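Uncharacterized protein (Streptococcus mutans, PDB 3L7Y) is uncharacterised but binds a magnesium ion and is probably a phosphatase of the haloacid dehalogenase-like hydrolase superfamily. Local coordinates at residues 72-77 / 94-99; 77-82 / 100-105. One frame throughout, in Å; residues are numbered along the deposited sequence.

Contact 1 of 2, residues 72-77 / 94-99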
ATOM      1  N   ILE A  72     -22.283  -3.304  -0.057  1.00 27.85           N
ATOM      2  CA  ILE A  72     -21.209  -2.629   0.616  1.00 23.50           C
ATOM      3  C   ILE A  72     -19.896  -2.941  -0.113  1.00 23.56           C
ATOM      4  O   ILE A  72     -19.570  -4.064  -0.280  1.00 19.60           O
ATOM      5  CB  ILE A  72     -21.135  -3.015   2.075  1.00 16.59           C
ATOM      6  CG1 ILE A  72     -22.334  -2.479   2.824  1.00 24.33           C
ATOM      7  CG2 ILE A  72     -19.873  -2.511   2.687  1.00 13.40           C
ATOM      8  CD1 ILE A  72     -22.465  -3.056   4.124  1.00 33.68           C
ATOM      9  N   ARG A  73     -19.185  -1.916  -0.542  1.00 21.58           N
ATOM     10  CA  ARG A  73     -17.982  -2.139  -1.340  1.00 29.00           C
ATOM     11  C   ARG A  73     -16.765  -2.501  -0.490  1.00 27.83           C
ATOM     12  O   ARG A  73     -16.584  -1.968   0.601  1.00 19.74           O
ATOM     13  CB  ARG A  73     -17.673  -0.899  -2.180  1.00 27.35           C
ATOM     14  CG  ARG A  73     -18.084  -1.008  -3.638  1.00 36.45           C
ATOM     15  CD  ARG A  73     -19.441  -0.402  -3.916  1.00 43.57           C
ATOM     16  NE  ARG A  73     -19.496   0.169  -5.264  1.00 44.66           N
ATOM     17  CZ  ARG A  73     -20.569   0.755  -5.786  1.00 38.32           C
ATOM     18  NH1 ARG A  73     -21.689   0.846  -5.080  1.00 31.84           N
ATOM     19  NH2 ARG A  73     -20.523   1.250  -7.017  1.00 33.94           N
ATOM     20  N   PHE A  74     -15.940  -3.422  -0.983  1.00 17.85           N
ATOM     21  CA  PHE A  74     -14.753  -3.830  -0.240  1.00 12.67           C
ATOM     22  C   PHE A  74     -13.487  -3.507  -1.020  1.00 22.25           C
ATOM     23  O   PHE A  74     -13.327  -3.930  -2.168  1.00 17.44           O
ATOM     24  CB  PHE A  74     -14.792  -5.317   0.144  1.00 14.05           C
ATOM     25  CG  PHE A  74     -13.686  -5.726   1.088  1.00 14.78           C
ATOM     26  CD1 PHE A  74     -13.852  -5.628   2.465  1.00 15.55           C
ATOM     27  CD2 PHE A  74     -12.466  -6.186   0.595  1.00 23.30           C
ATOM     28  CE1 PHE A  74     -12.823  -5.992   3.327  1.00 17.12           C
ATOM     29  CE2 PHE A  74     -11.434  -6.556   1.455  1.00 17.19           C
ATOM     30  CZ  PHE A  74     -11.611  -6.452   2.821  1.00 16.68           C
ATOM     31  N   VAL A  75     -12.601  -2.754  -0.381  1.00 22.96           N
ATOM     32  CA  VAL A  75     -11.405  -2.227  -1.030  1.00 19.33           C
ATOM     33  C   VAL A  75     -10.137  -2.700  -0.326  1.00 14.07           C
ATOM     34  O   VAL A  75      -9.969  -2.506   0.874  1.00 15.43           O
ATOM     35  CB  VAL A  75     -11.433  -0.677  -1.046  1.00 19.40           C
ATOM     36  CG1 VAL A  75     -10.168  -0.110  -1.666  1.00 10.77           C
ATOM     37  CG2 VAL A  75     -12.686  -0.161  -1.765  1.00 17.53           C
ATOM     38  N   VAL A  76      -9.251  -3.338  -1.079  1.00 11.35           N
ATOM     39  CA  VAL A  76      -7.935  -3.692  -0.589  1.00 11.15           C
ATOM     40  C   VAL A  76      -6.978  -2.528  -0.907  1.00 14.97           C
ATOM     41  O   VAL A  76      -6.815  -2.174  -2.066  1.00 16.38           O
ATOM     42  CB  VAL A  76      -7.464  -4.997  -1.267  1.00 15.32           C
ATOM     43  CG1 VAL A  76      -6.040  -5.333  -0.893  1.00 11.30           C
ATOM     44  CG2 VAL A  76      -8.407  -6.140  -0.910  1.00 17.29           C
ATOM     45  N   ALA A  77      -6.385  -1.913   0.119  1.00 10.35           N
ATOM     46  CA  ALA A  77      -5.552  -0.718  -0.071  1.00  9.91           C
ATOM     47  C   ALA A  77      -4.139  -0.923   0.472  1.00 20.24           C
ATOM     48  O   ALA A  77      -3.924  -0.899   1.682  1.00 21.94           O
ATOM     49  CB  ALA A  77      -6.207   0.507   0.577  1.00 14.79           C
ATOM     50  N   GLU A  94     -11.956 -10.840  -8.405  1.00 27.15           N
ATOM     51  CA  GLU A  94     -12.664 -10.158  -9.481  1.00 26.77           C
ATOM     52  C   GLU A  94     -13.897  -9.434  -8.952  1.00 29.79           C
ATOM     53  O   GLU A  94     -14.535  -8.666  -9.675  1.00 35.87           O
ATOM     54  CB  GLU A  94     -13.032 -11.129 -10.619  1.00 28.49           C
ATOM     55  CG  GLU A  94     -14.337 -11.887 -10.408  0.50 40.32           C
ATOM     56  CD  GLU A  94     -14.192 -13.074  -9.470  1.00 49.76           C
ATOM     57  OE1 GLU A  94     -13.038 -13.443  -9.147  1.00 48.89           O
ATOM     58  OE2 GLU A  94     -15.235 -13.642  -9.066  1.00 50.07           O
ATOM     59  N   GLN A  95     -14.219  -9.663  -7.681  1.00 31.79           N
ATOM     60  CA  GLN A  95     -15.369  -9.015  -7.051  1.00 31.20           C
ATOM     61  C   GLN A  95     -14.952  -7.849  -6.156  1.00 29.27           C
ATOM     62  O   GLN A  95     -15.790  -7.211  -5.517  1.00 29.01           O
ATOM     63  CB  GLN A  95     -16.153 -10.035  -6.229  1.00 28.39           C
ATOM     64  CG  GLN A  95     -16.347 -11.367  -6.949  1.00 37.42           C
ATOM     65  CD  GLN A  95     -16.859 -12.459  -6.026  1.00 48.90           C
ATOM     66  OE1 GLN A  95     -16.603 -13.646  -6.244  1.00 61.61           O
ATOM     67  NE2 GLN A  95     -17.579 -12.064  -4.989  1.00 42.49           N
ATOM     68  N   LEU A  96     -13.656  -7.572  -6.097  1.00 25.74           N
ATOM     69  CA  LEU A  96     -13.180  -6.559  -5.160  1.00 22.81           C
ATOM     70  C   LEU A  96     -12.555  -5.380  -5.892  1.00 17.73           C
ATOM     71  O   LEU A  96     -12.334  -5.437  -7.089  1.00 21.96           O
ATOM     72  CB  LEU A  96     -12.175  -7.160  -4.170  1.00 15.43           C
ATOM     73  CG  LEU A  96     -12.456  -8.531  -3.558  1.00 23.07           C
ATOM     74  CD1 LEU A  96     -11.217  -9.008  -2.835  1.00 13.69           C
ATOM     75  CD2 LEU A  96     -13.672  -8.505  -2.606  1.00 14.07           C
ATOM     76  N   THR A  97     -12.293  -4.304  -5.162  1.00 17.77           N
ATOM     77  CA  THR A  97     -11.522  -3.198  -5.702  1.00 15.89           C
ATOM     78  C   THR A  97     -10.169  -3.189  -5.015  1.00 16.22           C
ATOM     79  O   THR A  97     -10.076  -3.408  -3.806  1.00 12.84           O
ATOM     80  CB  THR A  97     -12.213  -1.853  -5.472  1.00 16.41           C
ATOM     81  OG1 THR A  97     -13.458  -1.831  -6.173  1.00 16.78           O
ATOM     82  CG2 THR A  97     -11.314  -0.693  -5.961  1.00 11.59           C
ATOM     83  N   PHE A  98      -9.124  -2.934  -5.791  1.00 14.68           N
ATOM     84  CA  PHE A  98      -7.761  -2.960  -5.289  1.00 12.52           C
ATOM     85  C   PHE A  98      -7.097  -1.609  -5.484  1.00 10.80           C
ATOM     86  O   PHE A  98      -7.133  -1.046  -6.578  1.00 10.78           O
ATOM     87  CB  PHE A  98      -6.947  -3.998  -6.065  1.00 16.81           C
ATOM     88  CG  PHE A  98      -7.284  -5.427  -5.733  1.00 11.93           C
ATOM     89  CD1 PHE A  98      -6.612  -6.090  -4.731  1.00 15.29           C
ATOM     90  CD2 PHE A  98      -8.240  -6.111  -6.449  1.00 12.42           C
ATOM     91  CE1 PHE A  98      -6.894  -7.409  -4.435  1.00 16.01           C
ATOM     92  CE2 PHE A  98      -8.530  -7.428  -6.157  1.00 22.94           C
ATOM     93  CZ  PHE A  98      -7.852  -8.078  -5.146  1.00 12.85           C
ATOM     94  N   VAL A  99      -6.497  -1.089  -4.423  1.00 12.10           N
ATOM     95  CA  VAL A  99      -5.624   0.078  -4.534  1.00 12.09           C
ATOM     96  C   VAL A  99      -4.214  -0.420  -4.244  1.00 14.41           C
ATOM     97  O   VAL A  99      -3.910  -0.801  -3.100  1.00 14.00           O
ATOM     98  CB  VAL A  99      -6.018   1.187  -3.520  1.00 14.17           C
ATOM     99  CG1 VAL A  99      -5.025   2.367  -3.579  1.00 11.92           C
ATOM    100  CG2 VAL A  99      -7.436   1.668  -3.789  1.00 12.81           C
TER

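Contact 2 of 2, residues 77-82 / 100-105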
ATOM      1  N   ALA A  77      -6.385  -1.913   0.119  1.00 10.35           N
ATOM      2  CA  ALA A  77      -5.552  -0.718  -0.071  1.00  9.91           C
ATOM      3  C   ALA A  77      -4.139  -0.923   0.472  1.00 20.24           C
ATOM      4  O   ALA A  77      -3.924  -0.899   1.682  1.00 21.94           O
ATOM      5  CB  ALA A  77      -6.207   0.507   0.577  1.00 14.79           C
ATOM      6  N   SER A  78      -3.172  -1.110  -0.425  1.00 16.91           N
ATOM      7  CA  SER A  78      -1.848  -1.556  -0.008  1.00  9.53           C
ATOM      8  C   SER A  78      -0.726  -0.885  -0.816  1.00 14.95           C
ATOM      9  O   SER A  78      -0.937  -0.431  -1.940  1.00 14.69           O
ATOM     10  CB  SER A  78      -1.770  -3.089  -0.128  1.00 20.44           C
ATOM     11  OG  SER A  78      -0.470  -3.595   0.153  1.00 14.32           O
ATOM     12  N   SER A  79       0.470  -0.834  -0.248  1.00 15.66           N
ATOM     13  CA  SER A  79       1.622  -0.403  -1.022  1.00 17.56           C
ATOM     14  C   SER A  79       2.030  -1.449  -2.071  1.00 17.15           C
ATOM     15  O   SER A  79       2.645  -1.104  -3.079  1.00 12.78           O
ATOM     16  CB  SER A  79       2.801  -0.104  -0.109  1.00 20.80           C
ATOM     17  OG  SER A  79       3.345  -1.297   0.410  1.00 23.67           O
ATOM     18  N   ASN A  80       1.681  -2.717  -1.844  1.00 12.81           N
ATOM     19  CA  ASN A  80       2.103  -3.792  -2.760  1.00 12.43           C
ATOM     20  C   ASN A  80       1.479  -3.658  -4.140  1.00 12.33           C
ATOM     21  O   ASN A  80       0.447  -2.985  -4.303  1.00 15.25           O
ATOM     22  CB  ASN A  80       1.760  -5.176  -2.184  1.00 18.90           C
ATOM     23  CG  ASN A  80       2.333  -5.386  -0.791  1.00 28.27           C
ATOM     24  OD1 ASN A  80       3.336  -4.779  -0.417  1.00 38.86           O
ATOM     25  ND2 ASN A  80       1.690  -6.237  -0.018  1.00 27.21           N
ATOM     26  N   PRO A  81       2.097  -4.298  -5.145  1.00 16.94           N
ATOM     27  CA  PRO A  81       1.545  -4.207  -6.495  1.00 14.13           C
ATOM     28  C   PRO A  81       0.255  -4.992  -6.588  1.00 11.54           C
ATOM     29  O   PRO A  81       0.052  -5.961  -5.848  1.00 12.56           O
ATOM     30  CB  PRO A  81       2.638  -4.858  -7.367  1.00 17.12           C
ATOM     31  CG  PRO A  81       3.900  -4.753  -6.538  1.00 14.72           C
ATOM     32  CD  PRO A  81       3.393  -4.996  -5.129  1.00 13.33           C
ATOM     33  N   TYR A  82      -0.611  -4.573  -7.495  1.00 13.30           N
ATOM     34  CA  TYR A  82      -1.885  -5.238  -7.701  1.00 14.14           C
ATOM     35  C   TYR A  82      -1.712  -6.736  -7.943  1.00 19.82           C
ATOM     36  O   TYR A  82      -2.438  -7.549  -7.373  1.00 13.07           O
ATOM     37  CB  TYR A  82      -2.625  -4.588  -8.868  1.00 13.26           C
ATOM     38  CG  TYR A  82      -3.678  -5.466  -9.497  1.00 17.11           C
ATOM     39  CD1 TYR A  82      -3.506  -5.980 -10.776  1.00 14.12           C
ATOM     40  CD2 TYR A  82      -4.849  -5.786  -8.807  1.00 14.71           C
ATOM     41  CE1 TYR A  82      -4.479  -6.790 -11.358  1.00 16.21           C
ATOM     42  CE2 TYR A  82      -5.825  -6.585  -9.368  1.00 12.77           C
ATOM     43  CZ  TYR A  82      -5.638  -7.088 -10.646  1.00 24.95           C
ATOM     44  OH  TYR A  82      -6.609  -7.881 -11.204  1.00 17.64           O
ATOM     45  N   GLY A 100      -3.367  -0.464  -5.276  1.00  9.78           N
ATOM     46  CA  GLY A 100      -1.989  -0.886  -5.098  1.00  9.63           C
ATOM     47  C   GLY A 100      -1.005   0.263  -5.248  1.00 10.55           C
ATOM     48  O   GLY A 100      -1.383   1.340  -5.689  1.00 10.49           O
ATOM     49  N   GLU A 101       0.260   0.027  -4.904  1.00 15.17           N
ATOM     50  CA  GLU A 101       1.315   1.039  -5.054  1.00 15.40           C
ATOM     51  C   GLU A 101       1.053   2.274  -4.178  1.00  9.42           C
ATOM     52  O   GLU A 101       1.593   3.359  -4.424  1.00  8.82           O
ATOM     53  CB  GLU A 101       1.486   1.446  -6.521  1.00 12.37           C
ATOM     54  CG  GLU A 101       1.468   0.290  -7.529  1.00 14.43           C
ATOM     55  CD  GLU A 101       2.699  -0.600  -7.488  1.00 16.52           C
ATOM     56  OE1 GLU A 101       3.710  -0.214  -6.879  1.00 23.63           O
ATOM     57  OE2 GLU A 101       2.649  -1.701  -8.078  1.00 21.62           O
ATOM     58  N   ASN A 102       0.260   2.074  -3.127  1.00  8.50           N
ATOM     59  CA  ASN A 102      -0.219   3.145  -2.238  1.00 15.16           C
ATOM     60  C   ASN A 102      -1.272   4.032  -2.860  1.00 19.70           C
ATOM     61  O   ASN A 102      -1.839   4.896  -2.177  1.00 14.55           O
ATOM     62  CB  ASN A 102       0.919   4.015  -1.688  1.00 12.10           C
ATOM     63  CG  ASN A 102       1.911   3.226  -0.861  1.00 14.13           C
ATOM     64  OD1 ASN A 102       1.577   2.690   0.192  1.00 14.88           O
ATOM     65  ND2 ASN A 102       3.140   3.140  -1.345  1.00 14.99           N
ATOM     66  N   GLY A 103      -1.555   3.826  -4.143  1.00  8.51           N
ATOM     67  CA  GLY A 103      -2.566   4.651  -4.781  1.00  8.56           C
ATOM     68  C   GLY A 103      -2.521   4.836  -6.287  1.00 13.18           C
ATOM     69  O   GLY A 103      -3.568   5.024  -6.903  1.00 10.92           O
ATOM     70  N   ALA A 104      -1.326   4.801  -6.878  1.00 10.87           N
ATOM     71  CA  ALA A 104      -1.163   5.090  -8.303  1.00  9.94           C
ATOM     72  C   ALA A 104      -1.838   4.055  -9.197  1.00 19.63           C
ATOM     73  O   ALA A 104      -2.101   4.330 -10.373  1.00 11.55           O
ATOM     74  CB  ALA A 104       0.326   5.197  -8.666  1.00 12.96           C
ATOM     75  N   ASN A 105      -2.110   2.867  -8.660  1.00  9.15           N
ATOM     76  CA  ASN A 105      -2.772   1.832  -9.464  1.00  9.57           C
ATOM     77  C   ASN A 105      -4.030   1.334  -8.801  1.00 17.29           C
ATOM     78  O   ASN A 105      -3.979   0.789  -7.694  1.00 11.31           O
ATOM     79  CB  ASN A 105      -1.821   0.665  -9.746  1.00  9.67           C
ATOM     80  CG  ASN A 105      -2.294  -0.235 -10.884  1.00 10.10           C
ATOM     81  OD1 ASN A 105      -1.954  -1.422 -10.922  1.00 19.50           O
ATOM     82  ND2 ASN A 105      -3.073   0.314 -11.812  1.00 15.37           N
TER
HETATM   83  O   HOH W   1       0.165  -2.492  -9.186  1.00 12.36           O

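Contact 1 of 2, residues 72-77 / 94-99
Strands 73-77 and 97-99 run parallel, their axes 4.6 Å apart at closest and 25° from one another, with Val-75 beside Thr-97, Val-76 beside Phe-98 and Ala-77 beside Val-99. Three backbone bonds give the evidence for this register: Thr-97 N to Phe-74 O, Val-76 N to Thr-97 O at 2.8 Å, and Val-99 N to Val-76 O at 2.6 Å, the last nearly straight with 178° at the hydrogen. The carbonyls of Val-76 and Thr-97 also receive CA-H...O contacts, from Phe-98 and Val-75 respectively.

Side chains alternate between the two faces. On the face of Val-76, that residue and Phe-98 lie side by side and point the same way; ring atom CD1 of Phe-98 is 3.7 Å from Val-76 CB, and CE1 meets Val-76 CG2. The Tyr-82 ring packs edge-to-face with that of Phe-98. Nearer the start of the strands, the Leu-96 methyl CD2 reaches Phe-74 CD2 at 4.1 Å, approaching the ring obliquely.

The other face carries Val-75, Thr-97, Ala-77 and Val-99. Val-75 splits its methyls: CG2 touches Thr-97 CB, whereas CG1, anti to the backbone N at chi1 178°, extends to Val-99 CG2 at 3.9 Å. Helix 229-239 covers this face through Leu-236 and Ala-232.

The buried hydroxyl OG1 of Thr-97 is satisfied by Ser-108 OG. This is the strand pairing of a right-handed beta-alpha-beta unit in the Rossmann-like HAD core: polarity across the contact is confined to backbone bonds, while the side-chain contacts between the two strands are made by carbon on both faces, here next to the strand that leads to the magnesium ligand Asp-43.

Contact 2 of 2, residues 77-82 / 100-105
Water 1 is gripped by three groups: it accepts from Tyr-82 N at 2.8 Å and donates to Glu-101 OE2 at 2.8 Å and to Asn-105 OD1. One molecule thus ties the first turn of helix 82-86 to two residues of 100-105.

Direct bonds join the loop backbones. Asn-102 N reaches Ser-78 O at 3.0 Å, with its donor tilted 29° from the carbonyl plane, and Glu-101 N reaches Asn-80 O at 3.1 Å from a position well above that carbonyl's plane. Asn-80 O also lies 3.3 Å from Gly-100 CA, so the loops pass close together at a residue without a side chain.

The Glu-101 side chain starts away from the other loop, but its bend at chi2 (-71°) brings the carboxylate back, the Glu-101 and Pro-81 side chains crossing at about a right angle, with OE2 3.2 Å from Pro-81 CB. Its other oxygen, OE1, is held by a salt bridge to Lys-184, which also bonds Ser-79 O, and a hydrogen bond from Ser-142, both on the second sheet of the protein. The amide of Asn-102 lies against Ser-79, with OD1 3.1 Å from Ser-79 CB; OD1 is bonded by Asn-255 and ND2 bonds Asp-221.

Ser-78 OG accepts from Asn-80 N, an ST turn that shapes the start of the loop, and Asn-80 ND2 bonds the magnesium ligand Asp-45. The loop after strand 73-77 is where HAD enzymes carry motif II, consistent with the position of Ser-78 here. The chemistry implies a buried polar network in which backbone bonds, a bridging water and a charge-paired carboxylate hold the loop beside the magnesium site, probably part of the active site as in other HAD enzymes, and probably help Asn-80 to orient Asp-45.

Strand 73-77 enters contact 1, and the chain continues directly through Ala-77, shared by both contacts, into the loop 77-82 of contact 2. After helix 82-86 it returns as 94-99, closing contact 1 over the 16 intervening residues; 100-105 follows at once and closes contact 2. The closures therefore cross rather than nest, and the same pair of strands and their C-terminal loops is stitched in succession. The two contacts meet where Ser-78 N lies 2.8 Å from Val-99 O, probably a hydrogen bond. Contact 1 pairs two neighbouring inner strands of the main sheet, whereas contact 2 links the C-terminal ends of these two strands to the magnesium site and the six-stranded sheet.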